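Local coordinates for probable sugar ABC transporter, sugar-binding protein (Streptococcus pneumoniae, PDB 2W7Y) that binds the blood group A-trisaccharide and probably hands such glycans to an ABC transporter for uptake into the cell, at residues G84-I89 with D104-A109; L40-G45 with P100-L105; N92-G97 with L112-Q117. One frame throughout, in Å; residues are numbered along the deposited sequence.

Contact 1: residues G84-I89 with D104-A109. With A2G (2-acetamido-2-deoxy-alpha-D-galactopyranose), chain C; GAL (beta-D-galactopyranose), chain B; FUC (alpha-L-fucopyranose), chain D.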
loop_
_atom_site.group_PDB
_atom_site.type_symbol
_atom_site.label_atom_id
_atom_site.label_comp_id
_atom_site.label_asym_id
_atom_site.label_seq_id
_atom_site.Cartn_x
_atom_site.Cartn_y
_atom_site.Cartn_z
ATOM N N GLY A 84 -7.798 15.299 -0.833
ATOM C CA GLY A 84 -6.611 15.644 -0.060
ATOM C C GLY A 84 -6.208 14.520 0.873
ATOM O O GLY A 84 -6.580 13.365 0.664
ATOM N N ASP A 85 -5.457 14.860 1.916
ATOM C CA ASP A 85 -4.908 13.853 2.813
ATOM C C ASP A 85 -5.948 13.312 3.787
ATOM O O ASP A 85 -6.568 14.074 4.532
ATOM C CB ASP A 85 -3.700 14.410 3.575
ATOM C CG ASP A 85 -2.624 13.362 3.810
ATOM O OD1 ASP A 85 -2.955 12.163 3.953
ATOM O OD2 ASP A 85 -1.436 13.742 3.842
ATOM N N LEU A 86 -6.132 11.993 3.762
ATOM C CA LEU A 86 -7.017 11.292 4.691
ATOM C C LEU A 86 -6.453 11.267 6.103
ATOM O O LEU A 86 -7.209 11.226 7.077
ATOM C CB LEU A 86 -7.273 9.854 4.228
ATOM C CG LEU A 86 -8.330 9.600 3.151
ATOM C CD1 LEU A 86 -8.240 8.154 2.673
ATOM C CD2 LEU A 86 -9.732 9.918 3.658
ATOM N N LYS A 87 -5.125 11.279 6.206
ATOM C CA LYS A 87 -4.440 11.283 7.499
ATOM C C LYS A 87 -4.728 12.552 8.298
ATOM O O LYS A 87 -4.756 12.513 9.529
ATOM C CB LYS A 87 -2.932 11.107 7.321
ATOM C CG LYS A 87 -2.521 9.733 6.823
ATOM C CD LYS A 87 -1.028 9.458 7.026
ATOM C CE LYS A 87 -0.137 10.395 6.218
ATOM N NZ LYS A 87 -0.375 10.296 4.755
ATOM N N ASP A 88 -4.939 13.665 7.594
ATOM C CA ASP A 88 -5.291 14.940 8.221
ATOM C C ASP A 88 -6.652 14.888 8.922
ATOM O O ASP A 88 -6.785 15.383 10.039
ATOM C CB ASP A 88 -5.251 16.084 7.203
ATOM C CG ASP A 88 -3.829 16.455 6.781
ATOM O OD1 ASP A 88 -2.855 15.848 7.281
ATOM O OD2 ASP A 88 -3.690 17.367 5.942
ATOM N N ILE A 89 -7.651 14.281 8.277
ATOM C CA ILE A 89 -8.972 14.086 8.900
ATOM C C ILE A 89 -8.852 13.380 10.248
ATOM O O ILE A 89 -9.449 13.810 11.232
ATOM C CB ILE A 89 -9.973 13.327 7.973
ATOM C CG1 ILE A 89 -10.544 14.264 6.913
ATOM C CG2 ILE A 89 -11.150 12.767 8.763
ATOM C CD1 ILE A 89 -9.706 14.354 5.684
ATOM N N ASP A 104 -12.048 5.210 6.227
ATOM C CA ASP A 104 -11.285 4.252 5.436
ATOM C C ASP A 104 -9.923 4.864 5.147
ATOM O O ASP A 104 -9.796 5.800 4.356
ATOM C CB ASP A 104 -12.010 3.870 4.133
ATOM C CG ASP A 104 -11.161 2.972 3.224
ATOM O OD1 ASP A 104 -11.348 3.041 1.988
ATOM O OD2 ASP A 104 -10.303 2.210 3.729
ATOM N N LEU A 105 -8.910 4.317 5.809
ATOM C CA LEU A 105 -7.563 4.854 5.766
ATOM C C LEU A 105 -6.825 4.535 4.469
ATOM O O LEU A 105 -5.790 5.136 4.188
ATOM C CB LEU A 105 -6.770 4.375 6.984
ATOM C CG LEU A 105 -7.166 5.038 8.307
ATOM C CD1 LEU A 105 -6.432 4.390 9.458
ATOM C CD2 LEU A 105 -6.880 6.545 8.259
ATOM N N ALA A 106 -7.362 3.594 3.693
ATOM C CA ALA A 106 -6.872 3.285 2.342
ATOM C C ALA A 106 -5.390 2.903 2.277
ATOM O O ALA A 106 -4.671 3.330 1.369
ATOM C CB ALA A 106 -7.172 4.439 1.387
ATOM N N GLY A 107 -4.951 2.099 3.244
ATOM C CA GLY A 107 -3.558 1.665 3.336
ATOM C C GLY A 107 -2.758 2.402 4.398
ATOM O O GLY A 107 -1.743 1.891 4.879
ATOM N N ASN A 108 -3.207 3.610 4.751
ATOM C CA ASN A 108 -2.543 4.426 5.766
ATOM C C ASN A 108 -2.648 3.801 7.148
ATOM O O ASN A 108 -3.644 3.161 7.464
ATOM C CB ASN A 108 -3.113 5.847 5.792
ATOM C CG ASN A 108 -2.788 6.634 4.535
ATOM O OD1 ASN A 108 -3.686 7.022 3.782
ATOM N ND2 ASN A 108 -1.503 6.876 4.302
ATOM N N ALA A 109 -1.613 3.983 7.962
ATOM C CA ALA A 109 -1.578 3.408 9.305
ATOM C C ALA A 109 -2.424 4.216 10.280
ATOM O O ALA A 109 -2.551 5.439 10.142
ATOM C CB ALA A 109 -0.143 3.302 9.806
HETATM O O5 A2G C . -1.422 3.360 -3.558
HETATM C C1 A2G C . -1.760 3.263 -2.148
HETATM C C2 A2G C . -0.862 4.226 -1.388
HETATM N N2 A2G C . -1.166 4.219 0.043
HETATM C C3 A2G C . -1.085 5.653 -1.907
HETATM O O3 A2G C . -0.319 6.583 -1.139
HETATM C C4 A2G C . -0.751 5.741 -3.396
HETATM O O4 A2G C . 0.644 5.485 -3.606
HETATM C C5 A2G C . -1.591 4.702 -4.151
HETATM C C6 A2G C . -1.253 4.667 -5.639
HETATM O O6 A2G C . -1.984 3.599 -6.245
HETATM C C7 A2G C . -0.228 4.016 0.961
HETATM O O7 A2G C . 0.956 3.787 0.716
HETATM C C8 A2G C . -0.739 4.071 2.398
HETATM C C1 GAL B . -6.475 2.231 -2.984
HETATM C C2 GAL B . -5.377 3.144 -2.438
HETATM C C3 GAL B . -4.016 2.444 -2.486
HETATM C C4 GAL B . -4.079 1.028 -1.901
HETATM C C5 GAL B . -5.217 0.257 -2.584
HETATM C C6 GAL B . -5.382 -1.184 -2.094
HETATM O O1 GAL B . -7.730 2.791 -2.671
HETATM O O2 GAL B . -5.354 4.319 -3.223
HETATM O O3 GAL B . -3.051 3.225 -1.819
HETATM O O4 GAL B . -4.270 1.114 -0.508
HETATM O O5 GAL B . -6.437 0.949 -2.394
HETATM O O6 GAL B . -6.056 -1.934 -3.088
HETATM C C1 FUC D . -5.425 5.547 -2.454
HETATM C C2 FUC D . -5.344 6.751 -3.397
HETATM C C3 FUC D . -6.658 6.889 -4.168
HETATM C C4 FUC D . -7.823 7.035 -3.189
HETATM C C5 FUC D . -7.817 5.853 -2.214
HETATM C C6 FUC D . -8.877 5.982 -1.125
HETATM O O2 FUC D . -4.276 6.574 -4.294
HETATM O O3 FUC D . -6.610 7.968 -5.077
HETATM O O4 FUC D . -7.720 8.256 -2.481
HETATM O O5 FUC D . -6.550 5.678 -1.595
#

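Contact 2: residues L40-G45 with P100-L105. With FUC (alpha-L-fucopyranose), chain D.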
loop_
_atom_site.group_PDB
_atom_site.type_symbol
_atom_site.label_atom_id
_atom_site.label_comp_id
_atom_site.label_asym_id
_atom_site.label_seq_id
_atom_site.Cartn_x
_atom_site.Cartn_y
_atom_site.Cartn_z
ATOM N N LEU A 40 -23.986 8.907 11.070
ATOM C CA LEU A 40 -22.670 8.277 11.075
ATOM C C LEU A 40 -21.864 8.762 9.866
ATOM O O LEU A 40 -22.154 8.390 8.721
ATOM C CB LEU A 40 -22.796 6.750 11.071
ATOM C CG LEU A 40 -21.505 5.928 11.164
ATOM C CD1 LEU A 40 -20.961 5.900 12.589
ATOM C CD2 LEU A 40 -21.735 4.519 10.663
ATOM N N GLU A 41 -20.858 9.595 10.137
ATOM C CA GLU A 41 -20.016 10.183 9.095
ATOM C C GLU A 41 -18.889 9.233 8.678
ATOM O O GLU A 41 -18.087 8.804 9.510
ATOM C CB GLU A 41 -19.461 11.548 9.549
ATOM C CG GLU A 41 -18.495 11.500 10.742
ATOM C CD GLU A 41 -18.153 12.869 11.333
ATOM O OE1 GLU A 41 -17.269 12.926 12.225
ATOM O OE2 GLU A 41 -18.767 13.879 10.919
ATOM N N PHE A 42 -18.843 8.899 7.390
ATOM C CA PHE A 42 -17.828 7.987 6.870
ATOM C C PHE A 42 -16.895 8.680 5.881
ATOM O O PHE A 42 -17.314 9.077 4.797
ATOM C CB PHE A 42 -18.474 6.725 6.264
ATOM C CG PHE A 42 -17.552 5.922 5.374
ATOM C CD1 PHE A 42 -16.359 5.386 5.869
ATOM C CD2 PHE A 42 -17.878 5.701 4.041
ATOM C CE1 PHE A 42 -15.500 4.649 5.047
ATOM C CE2 PHE A 42 -17.031 4.964 3.211
ATOM C CZ PHE A 42 -15.839 4.433 3.716
ATOM N N TYR A 43 -15.629 8.816 6.265
ATOM C CA TYR A 43 -14.629 9.471 5.425
ATOM C C TYR A 43 -13.841 8.470 4.577
ATOM O O TYR A 43 -13.339 7.469 5.090
ATOM C CB TYR A 43 -13.691 10.346 6.276
ATOM C CG TYR A 43 -14.419 11.455 7.004
ATOM C CD1 TYR A 43 -14.869 11.275 8.313
ATOM C CD2 TYR A 43 -14.686 12.671 6.373
ATOM C CE1 TYR A 43 -15.556 12.279 8.979
ATOM C CE2 TYR A 43 -15.377 13.684 7.033
ATOM C CZ TYR A 43 -15.809 13.482 8.335
ATOM O OH TYR A 43 -16.490 14.483 8.999
ATOM N N HIS A 44 -13.752 8.757 3.278
ATOM C CA HIS A 44 -12.982 7.953 2.317
ATOM C C HIS A 44 -12.285 8.849 1.283
ATOM O O HIS A 44 -12.609 10.031 1.168
ATOM C CB HIS A 44 -13.888 6.936 1.622
ATOM C CG HIS A 44 -14.931 7.554 0.744
ATOM N ND1 HIS A 44 -16.180 7.909 1.207
ATOM C CD2 HIS A 44 -14.909 7.884 -0.570
ATOM C CE1 HIS A 44 -16.883 8.431 0.217
ATOM N NE2 HIS A 44 -16.136 8.427 -0.872
ATOM N N GLY A 45 -11.336 8.287 0.535
ATOM C CA GLY A 45 -10.595 9.050 -0.470
ATOM C C GLY A 45 -11.001 8.812 -1.918
ATOM O O GLY A 45 -10.258 9.148 -2.840
ATOM N N PRO A 100 -12.738 10.491 13.841
ATOM C CA PRO A 100 -13.824 10.452 12.855
ATOM C C PRO A 100 -14.685 9.215 13.072
ATOM O O PRO A 100 -14.146 8.130 13.319
ATOM C CB PRO A 100 -13.083 10.363 11.512
ATOM C CG PRO A 100 -11.701 9.901 11.851
ATOM C CD PRO A 100 -11.413 10.488 13.196
ATOM N N ASP A 101 -16.006 9.376 13.003
ATOM C CA ASP A 101 -16.933 8.263 13.255
ATOM C C ASP A 101 -16.462 6.978 12.572
ATOM O O ASP A 101 -16.260 5.955 13.226
ATOM C CB ASP A 101 -18.353 8.620 12.809
ATOM C CG ASP A 101 -18.997 9.691 13.674
ATOM O OD1 ASP A 101 -20.061 10.202 13.263
ATOM O OD2 ASP A 101 -18.460 10.024 14.757
ATOM N N VAL A 102 -16.289 7.049 11.254
ATOM C CA VAL A 102 -15.741 5.950 10.459
ATOM C C VAL A 102 -14.786 6.569 9.449
ATOM O O VAL A 102 -15.115 7.577 8.820
ATOM C CB VAL A 102 -16.850 5.161 9.695
ATOM C CG1 VAL A 102 -16.249 4.008 8.871
ATOM C CG2 VAL A 102 -17.912 4.626 10.649
ATOM N N ILE A 103 -13.595 5.990 9.313
ATOM C CA ILE A 103 -12.675 6.395 8.251
ATOM C C ILE A 103 -12.060 5.182 7.558
ATOM O O ILE A 103 -11.649 4.232 8.221
ATOM C CB ILE A 103 -11.585 7.402 8.747
ATOM C CG1 ILE A 103 -10.764 7.951 7.565
ATOM C CG2 ILE A 103 -10.706 6.779 9.845
ATOM C CD1 ILE A 103 -10.072 9.278 7.830
ATOM N N ASP A 104 -12.048 5.210 6.227
ATOM C CA ASP A 104 -11.285 4.252 5.436
ATOM C C ASP A 104 -9.923 4.864 5.147
ATOM O O ASP A 104 -9.796 5.800 4.356
ATOM C CB ASP A 104 -12.010 3.870 4.133
ATOM C CG ASP A 104 -11.161 2.972 3.224
ATOM O OD1 ASP A 104 -11.348 3.041 1.988
ATOM O OD2 ASP A 104 -10.303 2.210 3.729
ATOM N N LEU A 105 -8.910 4.317 5.809
ATOM C CA LEU A 105 -7.563 4.854 5.766
ATOM C C LEU A 105 -6.825 4.535 4.469
ATOM O O LEU A 105 -5.790 5.136 4.188
ATOM C CB LEU A 105 -6.770 4.375 6.984
ATOM C CG LEU A 105 -7.166 5.038 8.307
ATOM C CD1 LEU A 105 -6.432 4.390 9.458
ATOM C CD2 LEU A 105 -6.880 6.545 8.259
HETATM C C1 FUC D . -5.425 5.547 -2.454
HETATM C C2 FUC D . -5.344 6.751 -3.397
HETATM C C3 FUC D . -6.658 6.889 -4.168
HETATM C C4 FUC D . -7.823 7.035 -3.189
HETATM C C5 FUC D . -7.817 5.853 -2.214
HETATM C C6 FUC D . -8.877 5.982 -1.125
HETATM O O2 FUC D . -4.276 6.574 -4.294
HETATM O O3 FUC D . -6.610 7.968 -5.077
HETATM O O4 FUC D . -7.720 8.256 -2.481
HETATM O O5 FUC D . -6.550 5.678 -1.595
HETATM O O HOH W 1 -19.430 12.680 14.817
HETATM O O HOH W 2 -10.567 5.630 1.643
#

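Contact 3: residues N92-G97 with L112-Q117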
loop_
_atom_site.group_PDB
_atom_site.type_symbol
_atom_site.label_atom_id
_atom_site.label_comp_id
_atom_site.label_asym_id
_atom_site.label_seq_id
_atom_site.Cartn_x
_atom_site.Cartn_y
_atom_site.Cartn_z
ATOM N N ASN A 92 -6.235 15.551 12.889
ATOM C CA ASN A 92 -6.870 16.761 13.401
ATOM C C ASN A 92 -7.923 16.452 14.463
ATOM O O ASN A 92 -8.132 17.241 15.381
ATOM C CB ASN A 92 -7.471 17.604 12.269
ATOM C CG ASN A 92 -6.408 18.242 11.377
ATOM O OD1 ASN A 92 -5.253 18.419 11.780
ATOM N ND2 ASN A 92 -6.801 18.591 10.155
ATOM N N LYS A 93 -8.575 15.298 14.344
ATOM C CA LYS A 93 -9.516 14.857 15.371
ATOM C C LYS A 93 -8.824 14.239 16.587
ATOM O O LYS A 93 -9.235 14.490 17.718
ATOM C CB LYS A 93 -10.588 13.927 14.791
ATOM C CG LYS A 93 -11.478 14.613 13.761
ATOM C CD LYS A 93 -12.893 14.069 13.745
ATOM C CE LYS A 93 -13.753 14.856 12.761
ATOM N NZ LYS A 93 -15.215 14.552 12.875
ATOM N N VAL A 94 -7.768 13.455 16.353
ATOM C CA VAL A 94 -6.954 12.866 17.434
ATOM C C VAL A 94 -6.408 13.943 18.381
ATOM O O VAL A 94 -6.474 13.791 19.604
ATOM C CB VAL A 94 -5.814 11.959 16.883
ATOM C CG1 VAL A 94 -4.852 11.524 17.991
ATOM C CG2 VAL A 94 -6.392 10.735 16.193
ATOM N N ALA A 95 -5.875 15.023 17.808
ATOM C CA ALA A 95 -5.600 16.244 18.565
ATOM C C ALA A 95 -6.943 16.827 18.989
ATOM O O ALA A 95 -7.818 17.035 18.152
ATOM C CB ALA A 95 -4.822 17.242 17.719
ATOM N N SER A 96 -7.097 17.081 20.285
ATOM C CA SER A 96 -8.391 17.418 20.920
ATOM C C SER A 96 -9.226 16.173 21.280
ATOM O O SER A 96 -10.419 16.275 21.584
ATOM C CB SER A 96 -9.202 18.475 20.136
ATOM O OG SER A 96 -9.873 17.922 19.021
ATOM N N GLY A 97 -8.575 15.009 21.246
ATOM C CA GLY A 97 -9.096 13.775 21.838
ATOM C C GLY A 97 -10.315 13.144 21.196
ATOM O O GLY A 97 -11.134 12.527 21.882
ATOM N N LEU A 112 -0.879 6.163 16.275
ATOM C CA LEU A 112 -0.447 5.494 17.502
ATOM C C LEU A 112 -0.945 6.232 18.746
ATOM O O LEU A 112 -1.191 5.613 19.782
ATOM C CB LEU A 112 1.077 5.342 17.531
ATOM C CG LEU A 112 1.744 4.428 16.486
ATOM C CD1 LEU A 112 3.265 4.483 16.627
ATOM C CD2 LEU A 112 1.256 2.981 16.574
ATOM N N ALA A 113 -1.092 7.551 18.626
ATOM C CA ALA A 113 -1.675 8.386 19.674
ATOM C C ALA A 113 -3.166 8.102 19.867
ATOM O O ALA A 113 -3.682 8.217 20.976
ATOM C CB ALA A 113 -1.451 9.860 19.360
ATOM N N ALA A 114 -3.851 7.741 18.782
ATOM C CA ALA A 114 -5.265 7.379 18.838
ATOM C C ALA A 114 -5.478 6.076 19.613
ATOM O O ALA A 114 -6.425 5.956 20.397
ATOM C CB ALA A 114 -5.841 7.270 17.444
ATOM N N ILE A 115 -4.583 5.115 19.390
ATOM C CA ILE A 115 -4.615 3.836 20.097
ATOM C C ILE A 115 -4.291 4.000 21.591
ATOM O O ILE A 115 -4.946 3.383 22.436
ATOM C CB ILE A 115 -3.691 2.792 19.415
ATOM C CG1 ILE A 115 -4.270 2.388 18.052
ATOM C CG2 ILE A 115 -3.483 1.564 20.309
ATOM C CD1 ILE A 115 -3.242 1.856 17.077
ATOM N N GLU A 116 -3.305 4.842 21.910
ATOM C CA GLU A 116 -2.914 5.102 23.306
ATOM C C GLU A 116 -4.044 5.777 24.098
ATOM O O GLU A 116 -4.233 5.503 25.288
ATOM C CB GLU A 116 -1.618 5.936 23.384
ATOM C CG GLU A 116 -1.835 7.452 23.532
ATOM C CD GLU A 116 -0.556 8.289 23.468
ATOM O OE1 GLU A 116 0.542 7.752 23.744
ATOM O OE2 GLU A 116 -0.662 9.501 23.153
ATOM N N GLN A 117 -4.787 6.653 23.423
ATOM C CA GLN A 117 -5.892 7.388 24.031
ATOM C C GLN A 117 -7.206 6.627 23.882
ATOM O O GLN A 117 -8.266 7.137 24.262
ATOM C CB GLN A 117 -6.030 8.768 23.380
ATOM C CG GLN A 117 -4.966 9.780 23.765
ATOM C CD GLN A 117 -5.104 11.084 22.997
ATOM O OE1 GLN A 117 -4.163 11.531 22.342
ATOM N NE2 GLN A 117 -6.280 11.699 23.069
#

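Contact 1: residues G84-I89 with D104-A109
The first turn of helix 86-94 meets the glycan-binding loop after strand 102-104 here, through L86 on D104 and A106 and through K87 on N108. The loop folds as a type I' beta turn from L105 to N108, closed by a bond from N108 N to L105 O (3.1 Å). A106, G107 and N108 belong to the sugar pocket, so the helix start packs against a turn that also touches the sugar. L86 points at the loop. With CG anti to the carbonyl carbon (chi1 -81°), L86 lays its CD1 3.3 Å from D104 O and 4.1 Å from A106 CB. No hydrogen bond crosses between the segments, so the join is one of packing. K87 runs across the N108 side chain at about a right angle, with K87 CG 3.9 Å from N108 CG. The lysine chain then bends twice, at chi3 and chi4, and turns back to D85. There K87 NZ forms a salt bridge with D85 OD1 at 3.3 Å, on the syn side of the carboxylate. The same OD1 caps the helix by accepting from K87 N, so D85 is the N-cap and one oxygen holds both ends of K87. On the loop side, D104 makes an Asx turn: its OD2 accepts from A106 N at 3.3 Å, with the N-H well above the carboxylate plane (68° out of it). This probably helps set the A106 backbone, whose carbonyl faces the sugar. GAL O4 donates to A106 O at 2.9 Å, and Y46 OH is a further partner of the galactose. A106 CB lies against the fucose near its O5 and C6. The acetamido methyl of A2G rests on the turn itself, its C8 3.3 Å from G107 C.

Contact 2: residues L40-G45 with P100-L105
Strands 40-44 and 102-104 run parallel as sheet neighbours, their axes 4.6 Å apart at closest and 14° from parallel, with F42 beside V102 and Y43 beside I103. The backbone bonds are V102 N to E41 O, Y43 N to V102 O (2.9 Å) and D104 N to Y43 O (2.8 Å). E41 N extends the pairing to a side chain, giving a nearly straight bond to D101 OD1 on its anti lone pair (3.3 Å, 174°). On one face, F42 CG lies anti to the backbone N (chi1 164°), which lays F42 CD1 tightly on V102 CG1 (3.3 Å) and the ring edge at D104 CB. V102 CG2 reaches L40. On the other face, Y43 CD1 touches P100 CB and Y43 CB touches I103 CG1. The E41 and D101 carboxylates approach to 4.0 Å between OE1 and OD2. Salt bridges from K93 to E41 and from K321 to D101 probably offset this repulsion. A water joins G45 N (3.0 Å) to D104 O, and G45 O accepts from FUC O4 (2.7 Å). Strand 76-81 flanks strand 39-44 on its other edge. Helix 319-332 packs on L40 and V102, and helix 86-94 on Y43 and I103.

Contact 3: residues N92-G97 with L112-Q117
A Schellman motif ends helix 86-94, and the residues around this helix end pack on the short helix 112-116 through V94, A113, A114, G97 and Q117. In the motif G97 N returns to V94 O at 2.9 Å, and the residue after G97 donates its N to K93 O. V94 to G97 also form a type II beta turn. G97 has a positive phi (68°), as is usual at the C-prime position of this motif. V94 is the apolar centre of the contact and points at the second helix. Its two methyls split between two alanines. V94 CG1 lies 4.0 Å from A113 CB, and V94 CG2 lies 3.7 Å from A114 CB. The split follows from chi1 of 171°, which sets CG1 opposite the backbone N and CG2 opposite the carbonyl carbon. Because helix 112-116 faces V94 with small alanines, the backbones come close, and the CA atoms of V94 and A114 are 5.9 Å apart. Q117 completes the contact just after helix 112-116. Its chain is extended beyond CG and carries the amide back across to the turn. There Q117 NE2 sits 3.7 Å from G97 CA and 4.1 Å from V94 O. No hydrogen bond joins the two segments. Helix 112-116 is held internally by E116 N to L112 O and Q117 N to A113 O, both 3.1 Å. S111 OG accepts from A114 N near its start. This is plain packing on the outer part of the fold, away from the bound glycan. V94 also touches L119, and A114 touches V120, both in the loop that follows helix 112-116. K93 instead turns to E41 on strand 39-44, where its NZ makes a salt bridge and ties this end of helix 86-94 to the sheet.

Overall arrangement
Contacts 1 and 2 are about 9 Å apart between centres and share D104 and L105. The centre of contact 3 lies about 14 Å from that of contact 1 and about 15 Å from that of contact 2. Along the chain come strand 39-44, helix 54-69, strand 76-81, helix 86-94, strand 102-104 and helix 112-116. Helix 86-94 is thus the crossover between two parallel strands that lie on either side of strand 39-44. Its start serves contact 1 and its end contact 3. The sheet order 76-81, 39-44, 102-104, 311-313 fits the solute-binding protein fold. Contacts 1 and 2 reach the fucose from the strand ends, while contact 3 lies farther from the chain's centre.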